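Local coordinates for protein tRNA (guanine-N(1)-)-methyltransferase (Aquifex aeolicus, PDB 1OY5) that probably methylates N1 of guanosine-37 in various tRNAs, drawing the methyl group from S-adenosyl-L-methionine and working as a homodimer, at residues Arg7-Ile13 with Glu37-Leu43; Ala30-Val36 with Ser154-Val160; Pro67-Tyr71 with Arg123-Ile127. One frame throughout, in Å; residues are numbered along the deposited sequence.

Contact 1 of 3, residues Arg7-Ile13 with Glu37-Leu43; sequences RFFVLTI and EVYPIDL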
loop_
_atom_site.group_PDB
_atom_site.type_symbol
_atom_site.label_atom_id
_atom_site.label_comp_id
_atom_site.label_asym_id
_atom_site.label_seq_id
_atom_site.Cartn_x
_atom_site.Cartn_y
_atom_site.Cartn_z
ATOM N N ARG A 7 14.345 -7.926 12.313
ATOM C CA ARG A 7 14.159 -8.918 11.249
ATOM C C ARG A 7 12.676 -9.158 10.861
ATOM O O ARG A 7 11.827 -9.372 11.731
ATOM C CB ARG A 7 14.748 -10.252 11.705
ATOM C CG ARG A 7 16.222 -10.290 11.885
ATOM C CD ARG A 7 16.757 -11.699 11.869
ATOM N NE ARG A 7 18.215 -11.777 11.885
ATOM C CZ ARG A 7 18.984 -11.458 12.924
ATOM N NH1 ARG A 7 18.458 -10.983 14.046
ATOM N NH2 ARG A 7 20.308 -11.582 12.838
ATOM N N PHE A 8 12.397 -9.106 9.560
ATOM C CA PHE A 8 11.076 -9.365 9.017
ATOM C C PHE A 8 11.053 -10.687 8.316
ATOM O O PHE A 8 12.036 -11.092 7.676
ATOM C CB PHE A 8 10.679 -8.312 7.978
ATOM C CG PHE A 8 10.249 -7.005 8.559
ATOM C CD1 PHE A 8 9.004 -6.860 9.158
ATOM C CD2 PHE A 8 11.111 -5.907 8.524
ATOM C CE1 PHE A 8 8.617 -5.633 9.715
ATOM C CE2 PHE A 8 10.710 -4.659 9.054
ATOM C CZ PHE A 8 9.466 -4.532 9.650
ATOM N N PHE A 9 9.905 -11.366 8.416
ATOM C CA PHE A 9 9.700 -12.651 7.757
ATOM C C PHE A 9 8.395 -12.512 7.008
ATOM O O PHE A 9 7.359 -12.321 7.610
ATOM C CB PHE A 9 9.661 -13.760 8.792
ATOM C CG PHE A 9 10.897 -13.837 9.601
ATOM C CD1 PHE A 9 12.017 -14.461 9.106
ATOM C CD2 PHE A 9 10.974 -13.224 10.831
ATOM C CE1 PHE A 9 13.162 -14.513 9.839
ATOM C CE2 PHE A 9 12.142 -13.253 11.557
ATOM C CZ PHE A 9 13.224 -13.884 11.060
ATOM N N VAL A 10 8.423 -12.590 5.690
ATOM C CA VAL A 10 7.206 -12.304 4.931
ATOM C C VAL A 10 6.698 -13.553 4.206
ATOM O O VAL A 10 7.284 -13.966 3.177
ATOM C CB VAL A 10 7.450 -11.183 3.890
ATOM C CG1 VAL A 10 6.193 -10.716 3.352
ATOM C CG2 VAL A 10 8.152 -10.048 4.500
ATOM N N LEU A 11 5.618 -14.133 4.729
ATOM C CA LEU A 11 5.017 -15.333 4.152
ATOM C C LEU A 11 4.191 -14.927 2.960
ATOM O O LEU A 11 3.235 -14.229 3.093
ATOM C CB LEU A 11 4.094 -16.045 5.146
ATOM C CG LEU A 11 4.660 -17.046 6.143
ATOM C CD1 LEU A 11 5.802 -16.424 6.908
ATOM C CD2 LEU A 11 3.546 -17.478 7.083
ATOM N N THR A 12 4.531 -15.462 1.805
ATOM C CA THR A 12 3.880 -15.092 0.571
ATOM C C THR A 12 4.139 -16.118 -0.506
ATOM O O THR A 12 5.139 -16.819 -0.466
ATOM C CB THR A 12 4.430 -13.751 0.094
ATOM O OG1 THR A 12 4.066 -13.538 -1.262
ATOM C CG2 THR A 12 5.909 -13.803 -0.027
ATOM N N ILE A 13 3.250 -16.173 -1.475
ATOM C CA ILE A 13 3.410 -17.031 -2.635
ATOM C C ILE A 13 4.126 -16.245 -3.719
ATOM O O ILE A 13 4.434 -16.808 -4.752
ATOM C CB ILE A 13 2.048 -17.596 -3.136
ATOM C CG1 ILE A 13 1.106 -16.504 -3.622
ATOM C CG2 ILE A 13 1.352 -18.340 -2.021
ATOM C CD1 ILE A 13 -0.160 -17.056 -4.237
ATOM N N GLU A 37 16.603 -6.574 8.345
ATOM C CA GLU A 37 16.704 -7.708 7.455
ATOM C C GLU A 37 15.278 -8.142 7.090
ATOM O O GLU A 37 14.365 -8.135 7.898
ATOM C CB GLU A 37 17.451 -8.850 8.112
ATOM C CG GLU A 37 18.947 -8.630 8.250
ATOM C CD GLU A 37 19.585 -9.740 9.057
ATOM O OE1 GLU A 37 18.880 -10.719 9.406
ATOM O OE2 GLU A 37 20.766 -9.606 9.427
ATOM N N VAL A 38 15.121 -8.524 5.835
ATOM C CA VAL A 38 13.854 -8.877 5.246
ATOM C C VAL A 38 14.013 -10.223 4.624
ATOM O O VAL A 38 14.696 -10.363 3.638
ATOM C CB VAL A 38 13.475 -7.870 4.110
ATOM C CG1 VAL A 38 12.248 -8.339 3.356
ATOM C CG2 VAL A 38 13.236 -6.530 4.674
ATOM N N TYR A 39 13.340 -11.205 5.185
ATOM C CA TYR A 39 13.373 -12.549 4.678
ATOM C C TYR A 39 12.041 -12.954 4.031
ATOM O O TYR A 39 11.114 -13.373 4.683
ATOM C CB TYR A 39 13.645 -13.534 5.800
ATOM C CG TYR A 39 14.924 -13.362 6.514
ATOM C CD1 TYR A 39 16.031 -14.132 6.156
ATOM C CD2 TYR A 39 15.032 -12.491 7.605
ATOM C CE1 TYR A 39 17.201 -14.024 6.816
ATOM C CE2 TYR A 39 16.202 -12.374 8.268
ATOM C CZ TYR A 39 17.297 -13.139 7.875
ATOM O OH TYR A 39 18.506 -13.032 8.514
ATOM N N PRO A 40 11.978 -12.911 2.725
ATOM C CA PRO A 40 10.799 -13.412 2.019
ATOM C C PRO A 40 10.738 -14.944 2.167
ATOM O O PRO A 40 11.729 -15.638 1.981
ATOM C CB PRO A 40 11.050 -13.006 0.573
ATOM C CG PRO A 40 12.523 -12.579 0.486
ATOM C CD PRO A 40 13.038 -12.412 1.835
ATOM N N ILE A 41 9.592 -15.467 2.577
ATOM C CA ILE A 41 9.462 -16.910 2.812
ATOM C C ILE A 41 8.403 -17.385 1.837
ATOM O O ILE A 41 7.257 -16.990 1.880
ATOM C CB ILE A 41 9.050 -17.224 4.282
ATOM C CG1 ILE A 41 9.897 -16.461 5.300
ATOM C CG2 ILE A 41 9.166 -18.683 4.539
ATOM C CD1 ILE A 41 11.303 -16.990 5.481
ATOM N N ASP A 42 8.845 -18.193 0.908
ATOM C CA ASP A 42 8.017 -18.777 -0.105
ATOM C C ASP A 42 7.091 -19.869 0.439
ATOM O O ASP A 42 7.566 -20.963 0.830
ATOM C CB ASP A 42 8.906 -19.388 -1.114
ATOM C CG ASP A 42 8.253 -19.561 -2.402
ATOM O OD1 ASP A 42 9.054 -19.623 -3.375
ATOM O OD2 ASP A 42 6.999 -19.642 -2.548
ATOM N N LEU A 43 5.788 -19.563 0.450
ATOM C CA LEU A 43 4.781 -20.509 0.980
ATOM C C LEU A 43 4.822 -21.875 0.316
ATOM O O LEU A 43 4.629 -22.903 0.965
ATOM C CB LEU A 43 3.360 -19.996 0.846
ATOM C CG LEU A 43 2.791 -19.451 2.129
ATOM C CD1 LEU A 43 1.400 -18.905 1.828
ATOM C CD2 LEU A 43 2.731 -20.528 3.224
#
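Glu37 OE1 is gripped twice: Arg7 NE reaches it across the strands at 2.8 Å, a salt bridge whose hydrogen bond is weak because the N-H points well off line (118°), and Tyr39 OH donates to it at 2.5 Å from above the carboxylate plane. Guanidinium and carboxylate stand nearly perpendicular, while Arg7 CD comes to 3.7 Å from Tyr39 CE2. A phenylalanine in place of Tyr39 would probably leave Glu37 OE1 with just the weak Arg7 bond on this side and its carboxylate freer to turn. With CG opposite its carbonyl carbon (chi1 -61°), Tyr39 lays its ring alongside that of Phe9; the two are near parallel but slid apart, Phe9 CE1 3.5 Å from Tyr39 CD2, and Tyr81 meets both. Underneath runs a parallel ladder, from Phe8 N to Glu37 O (2.8 Å) as far as Leu43 N to Thr12 O (3.0 Å). Strands 6-12 and 36-42 are joined through helices 15-21 and 25-33, a beta-alpha-beta crossover at the edge, within this chain, of the parallel sheet of this SPOUT protein. Val10, Val38 and Pro40 face the other way, onto Ile18 of helix 15-21. Past the strand ends, Ile13 CG2 rests on Leu43 CB.

Contact 2 of 3, residues Ala30-Val36 with Ser154-Val160; sequences AIKKGKV and SRVLPGV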
loop_
_atom_site.group_PDB
_atom_site.type_symbol
_atom_site.label_atom_id
_atom_site.label_comp_id
_atom_site.label_asym_id
_atom_site.label_seq_id
_atom_site.Cartn_x
_atom_site.Cartn_y
_atom_site.Cartn_z
ATOM N N ALA A 30 18.361 0.663 5.032
ATOM C CA ALA A 30 18.261 -0.010 6.314
ATOM C C ALA A 30 18.998 -1.368 6.279
ATOM O O ALA A 30 19.709 -1.746 7.238
ATOM C CB ALA A 30 16.817 -0.205 6.692
ATOM N N ILE A 31 18.812 -2.100 5.183
ATOM C CA ILE A 31 19.426 -3.395 5.054
ATOM C C ILE A 31 20.929 -3.173 4.924
ATOM O O ILE A 31 21.730 -3.820 5.582
ATOM C CB ILE A 31 18.846 -4.195 3.868
ATOM C CG1 ILE A 31 17.497 -4.792 4.233
ATOM C CG2 ILE A 31 19.734 -5.351 3.462
ATOM C CD1 ILE A 31 16.692 -5.203 2.948
ATOM N N LYS A 32 21.293 -2.222 4.100
ATOM C CA LYS A 32 22.678 -1.891 3.931
ATOM C C LYS A 32 23.375 -1.584 5.267
ATOM O O LYS A 32 24.425 -2.120 5.544
ATOM C CB LYS A 32 22.808 -0.704 3.001
ATOM C CG LYS A 32 23.583 -1.018 1.736
ATOM C CD LYS A 32 25.114 -0.910 1.976
ATOM C CE LYS A 32 25.934 -1.585 0.858
ATOM N NZ LYS A 32 26.437 -2.949 1.283
ATOM N N LYS A 33 22.749 -0.771 6.093
ATOM C CA LYS A 33 23.313 -0.374 7.355
ATOM C C LYS A 33 23.182 -1.416 8.457
ATOM O O LYS A 33 23.684 -1.234 9.544
ATOM C CB LYS A 33 22.686 0.949 7.781
ATOM C CG LYS A 33 23.027 2.111 6.852
ATOM C CD LYS A 33 22.204 3.298 7.236
ATOM C CE LYS A 33 22.645 4.605 6.562
ATOM N NZ LYS A 33 22.083 5.797 7.283
ATOM N N GLY A 34 22.522 -2.531 8.190
ATOM C CA GLY A 34 22.397 -3.564 9.205
ATOM C C GLY A 34 21.309 -3.283 10.219
ATOM O O GLY A 34 21.276 -3.907 11.249
ATOM N N LYS A 35 20.386 -2.382 9.913
ATOM C CA LYS A 35 19.316 -2.037 10.842
ATOM C C LYS A 35 18.141 -2.920 10.598
ATOM O O LYS A 35 17.286 -3.076 11.442
ATOM C CB LYS A 35 18.904 -0.569 10.691
ATOM C CG LYS A 35 20.077 0.397 10.825
ATOM C CD LYS A 35 21.015 -0.036 11.932
ATOM C CE LYS A 35 22.137 0.974 12.226
ATOM N NZ LYS A 35 22.574 0.816 13.662
ATOM N N VAL A 36 18.042 -3.486 9.416
ATOM C CA VAL A 36 16.955 -4.416 9.189
ATOM C C VAL A 36 17.360 -5.496 8.249
ATOM O O VAL A 36 18.328 -5.365 7.503
ATOM C CB VAL A 36 15.737 -3.755 8.619
ATOM C CG1 VAL A 36 15.360 -2.556 9.459
ATOM C CG2 VAL A 36 16.026 -3.317 7.225
ATOM N N SER A 154 10.921 0.748 8.763
ATOM C CA SER A 154 12.326 0.930 8.444
ATOM C C SER A 154 12.725 2.362 8.484
ATOM O O SER A 154 13.820 2.671 8.940
ATOM C CB SER A 154 12.651 0.388 7.057
ATOM O OG SER A 154 12.660 -1.032 7.032
ATOM N N ARG A 155 11.857 3.253 8.014
ATOM C CA ARG A 155 12.220 4.680 7.988
ATOM C C ARG A 155 12.236 5.368 9.364
ATOM O O ARG A 155 12.922 6.375 9.529
ATOM C CB ARG A 155 11.394 5.483 6.975
ATOM C CG ARG A 155 9.926 5.608 7.308
ATOM C CD ARG A 155 9.210 6.584 6.429
ATOM N NE ARG A 155 9.745 7.933 6.567
ATOM C CZ ARG A 155 9.480 8.746 7.581
ATOM N NH1 ARG A 155 8.687 8.354 8.568
ATOM N NH2 ARG A 155 9.995 9.963 7.609
ATOM N N VAL A 156 11.531 4.821 10.359
ATOM C CA VAL A 156 11.560 5.415 11.706
ATOM C C VAL A 156 12.572 4.712 12.569
ATOM O O VAL A 156 12.617 4.937 13.775
ATOM C CB VAL A 156 10.203 5.364 12.436
ATOM C CG1 VAL A 156 9.154 6.138 11.675
ATOM C CG2 VAL A 156 9.777 3.950 12.690
ATOM N N LEU A 157 13.368 3.821 11.987
ATOM C CA LEU A 157 14.416 3.167 12.784
ATOM C C LEU A 157 15.601 4.106 12.945
ATOM O O LEU A 157 15.977 4.806 12.027
ATOM C CB LEU A 157 14.900 1.883 12.131
ATOM C CG LEU A 157 13.991 0.686 12.243
ATOM C CD1 LEU A 157 14.583 -0.471 11.458
ATOM C CD2 LEU A 157 13.761 0.319 13.701
ATOM N N PRO A 158 16.187 4.137 14.118
ATOM C CA PRO A 158 17.358 4.978 14.342
ATOM C C PRO A 158 18.546 4.486 13.511
ATOM O O PRO A 158 18.797 3.285 13.459
ATOM C CB PRO A 158 17.601 4.821 15.849
ATOM C CG PRO A 158 16.993 3.589 16.203
ATOM C CD PRO A 158 15.773 3.442 15.346
ATOM N N GLY A 159 19.242 5.402 12.846
ATOM C CA GLY A 159 20.379 5.055 12.015
ATOM C C GLY A 159 20.071 4.979 10.515
ATOM O O GLY A 159 20.983 4.848 9.699
ATOM N N VAL A 160 18.796 5.090 10.140
ATOM C CA VAL A 160 18.384 4.903 8.748
ATOM C C VAL A 160 18.237 6.239 8.022
ATOM O O VAL A 160 18.932 6.504 7.032
ATOM C CB VAL A 160 17.051 4.114 8.660
ATOM C CG1 VAL A 160 16.655 3.897 7.210
ATOM C CG2 VAL A 160 17.144 2.787 9.405
#
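Lys33 reaches out from the C-terminal part of helix 25-33 toward the loop that follows helix 143-155. From CB, which is aimed at that loop, the chain runs on fully extended beyond CG. CD is the first atom to arrive, 3.2 Å from Gly159 O; CE passes the same oxygen a little further off; and NZ ends within bonding distance of two successive carbonyls, hydrogen-bonded to Gly159 O at 2.8 Å and to Val160 O at 3.2 Å. The second bond comes from above the carbonyl plane, and Val160 O also takes a weak bond from Gln29. The rest of the contact is largely apolar. Val160 spreads its two methyls over Ala30 CB, each at 4.1 Å, while its CG2 also touches Lys35 CB at 4.0 Å. Lys35 runs antiparallel to Val160; a turn about its CB-CG bond (chi2 -40°) lays CE 4.4 Å from Gly159 CA, where any CB on Gly159 would collide with it. Val36 CG1 lies 3.9 Å from Ser154 OG, a hydroxyl bonded to Ile150 O. Gly34, with positive phi, closes the helix in a Schellman motif, Lys35 N bonding back to Ala30 O. Because Lys33 is met here by main-chain oxygens and by no carboxylate of the two segments, its charge is probably eased by carbonyl dipoles, and the grip depends on the shape of the loop backbone more than on its side chains.

Contact 3 of 3, residues Pro67-Tyr71 with Arg123-Ile127; sequences PEPIY and RVKKI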
loop_
_atom_site.group_PDB
_atom_site.type_symbol
_atom_site.label_atom_id
_atom_site.label_comp_id
_atom_site.label_asym_id
_atom_site.label_seq_id
_atom_site.Cartn_x
_atom_site.Cartn_y
_atom_site.Cartn_z
ATOM N N PRO A 67 -3.913 -24.014 5.988
ATOM C CA PRO A 67 -3.174 -23.884 7.257
ATOM C C PRO A 67 -1.785 -24.509 7.296
ATOM O O PRO A 67 -0.845 -23.927 7.865
ATOM C CB PRO A 67 -4.073 -24.610 8.258
ATOM C CG PRO A 67 -5.390 -24.777 7.555
ATOM C CD PRO A 67 -5.095 -24.881 6.113
ATOM N N GLU A 68 -1.636 -25.692 6.716
ATOM C CA GLU A 68 -0.380 -26.427 6.893
ATOM C C GLU A 68 0.857 -25.615 6.573
ATOM O O GLU A 68 1.749 -25.522 7.373
ATOM C CB GLU A 68 -0.363 -27.708 6.064
ATOM C CG GLU A 68 -1.507 -28.639 6.403
ATOM C CD GLU A 68 -2.690 -28.484 5.478
ATOM O OE1 GLU A 68 -3.064 -29.464 4.827
ATOM O OE2 GLU A 68 -3.221 -27.372 5.401
ATOM N N PRO A 69 0.914 -25.063 5.366
ATOM C CA PRO A 69 2.124 -24.390 4.883
ATOM C C PRO A 69 2.477 -23.174 5.711
ATOM O O PRO A 69 3.656 -22.920 5.991
ATOM C CB PRO A 69 1.770 -24.025 3.439
ATOM C CG PRO A 69 0.648 -24.885 3.100
ATOM C CD PRO A 69 -0.145 -25.096 4.345
ATOM N N ILE A 70 1.466 -22.417 6.107
ATOM C CA ILE A 70 1.700 -21.282 6.997
ATOM C C ILE A 70 2.193 -21.741 8.376
ATOM O O ILE A 70 3.063 -21.121 8.961
ATOM C CB ILE A 70 0.442 -20.428 7.105
ATOM C CG1 ILE A 70 0.172 -19.733 5.769
ATOM C CG2 ILE A 70 0.566 -19.402 8.250
ATOM C CD1 ILE A 70 -1.138 -19.034 5.769
ATOM N N TYR A 71 1.637 -22.821 8.906
ATOM C CA TYR A 71 2.072 -23.318 10.226
ATOM C C TYR A 71 3.509 -23.859 10.149
ATOM O O TYR A 71 4.341 -23.623 11.021
ATOM C CB TYR A 71 1.114 -24.386 10.755
ATOM C CG TYR A 71 0.102 -23.835 11.715
ATOM C CD1 TYR A 71 0.446 -23.553 13.034
ATOM C CD2 TYR A 71 -1.198 -23.582 11.313
ATOM C CE1 TYR A 71 -0.482 -23.045 13.927
ATOM C CE2 TYR A 71 -2.134 -23.071 12.198
ATOM C CZ TYR A 71 -1.761 -22.813 13.507
ATOM O OH TYR A 71 -2.683 -22.308 14.372
ATOM N N ARG A 123 -7.949 -21.122 11.247
ATOM C CA ARG A 123 -7.122 -21.773 12.253
ATOM C C ARG A 123 -5.696 -21.189 12.348
ATOM O O ARG A 123 -4.925 -21.480 13.269
ATOM C CB ARG A 123 -7.084 -23.275 11.989
ATOM C CG ARG A 123 -8.424 -23.957 12.182
ATOM C CD ARG A 123 -8.519 -25.328 11.523
ATOM N NE ARG A 123 -8.514 -25.238 10.063
ATOM C CZ ARG A 123 -8.509 -26.285 9.233
ATOM N NH1 ARG A 123 -8.511 -27.527 9.699
ATOM N NH2 ARG A 123 -8.520 -26.093 7.925
ATOM N N VAL A 124 -5.346 -20.366 11.375
ATOM C CA VAL A 124 -4.048 -19.738 11.372
ATOM C C VAL A 124 -4.044 -18.665 12.431
ATOM O O VAL A 124 -2.987 -18.339 13.004
ATOM C CB VAL A 124 -3.774 -19.109 10.019
ATOM C CG1 VAL A 124 -2.641 -18.129 10.085
ATOM C CG2 VAL A 124 -3.478 -20.212 9.009
ATOM N N LYS A 125 -5.238 -18.133 12.689
ATOM C CA LYS A 125 -5.422 -17.050 13.637
ATOM C C LYS A 125 -4.895 -17.351 15.038
ATOM O O LYS A 125 -4.626 -16.441 15.776
ATOM C CB LYS A 125 -6.899 -16.667 13.714
ATOM C CG LYS A 125 -7.438 -15.982 12.457
ATOM C CD LYS A 125 -6.641 -14.742 12.101
ATOM C CE LYS A 125 -7.449 -13.800 11.214
ATOM N NZ LYS A 125 -8.164 -14.455 10.108
ATOM N N LYS A 126 -4.724 -18.607 15.396
ATOM C CA LYS A 126 -4.229 -18.948 16.710
ATOM C C LYS A 126 -2.798 -18.501 16.949
ATOM O O LYS A 126 -2.370 -18.401 18.085
ATOM C CB LYS A 126 -4.332 -20.451 16.958
ATOM C CG LYS A 126 -5.740 -20.998 16.809
ATOM C CD LYS A 126 -6.687 -20.485 17.884
ATOM C CE LYS A 126 -7.423 -19.209 17.471
ATOM N NZ LYS A 126 -8.478 -19.413 16.414
ATOM N N ILE A 127 -2.037 -18.265 15.896
ATOM C CA ILE A 127 -0.667 -17.827 16.078
ATOM C C ILE A 127 -0.496 -16.438 15.541
ATOM O O ILE A 127 0.638 -16.005 15.382
ATOM C CB ILE A 127 0.326 -18.737 15.336
ATOM C CG1 ILE A 127 0.101 -18.632 13.808
ATOM C CG2 ILE A 127 0.225 -20.150 15.870
ATOM C CD1 ILE A 127 1.002 -19.446 12.951
#
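Tyr71 is the large bump of this contact, its ring reaching from helix 67-81 into a hollow made by Arg123, Val124, Lys126 and Ile127. At the far end of the ring OH donates to Arg123 O at 2.6 Å, the oxygen lying in the ring plane at its edge, and Lys126 CB sits beside the hydroxyl. Ile127 covers one face in a CH-pi contact, CD1 4.3 Å from the ring centroid and offset toward the rim. Its CG1 occupies the cramped site between backbone N and carbonyl carbon (chi1 65°), with CG2 3.6 Å from Tyr71 CE1. Val124 is the answering knob: CG1 meets Ile70 CG2 at 3.9 Å, and CG2 fits over Pro67 CA at 4.1 Å. Both Ile70 and Val124 also rest on Ile113 of strand 109-114. At the N-terminal end of segment 67-71, Pro67 CG lies over one face of the Arg123 guanidinium, 3.4 Å from NH2. That group is held by a salt bridge to Asp121 and by a hydrogen bond from NH1 to Pro185 O of the second subunit. The Ile70 side chain is about 7 Å from Gly115, which probably binds S-adenosyl-L-methionine, and this places the contact beside the likely cofactor site of the SPOUT trefoil-knot fold.

Overall arrangement
Contact 1 is sheet pairing, two neighbouring parallel strands tied by a backbone ladder; it is partly buried and untouched by the second subunit. Contact 2, also partly buried but with exposed residues, sits about 17 Å away between centres and is continuous with it: helix 25-33 leads into strand 36-42, and Ile31 CD1 touches Val38 CG2 at 4.1 Å. Its polar bonds run from a lysine to loop carbonyls, and the second subunit touches it at Arg155 alone. Contact 3, centred about 15 Å from contact 1, is the buried one, mainly apolar apart from a tyrosine hydroxyl and the Arg123 guanidinium that bonds the second subunit; Leu43 packs on Pro69 and Ile70 there, Leu11 on Ile70. Contacts 2 and 3 do not touch.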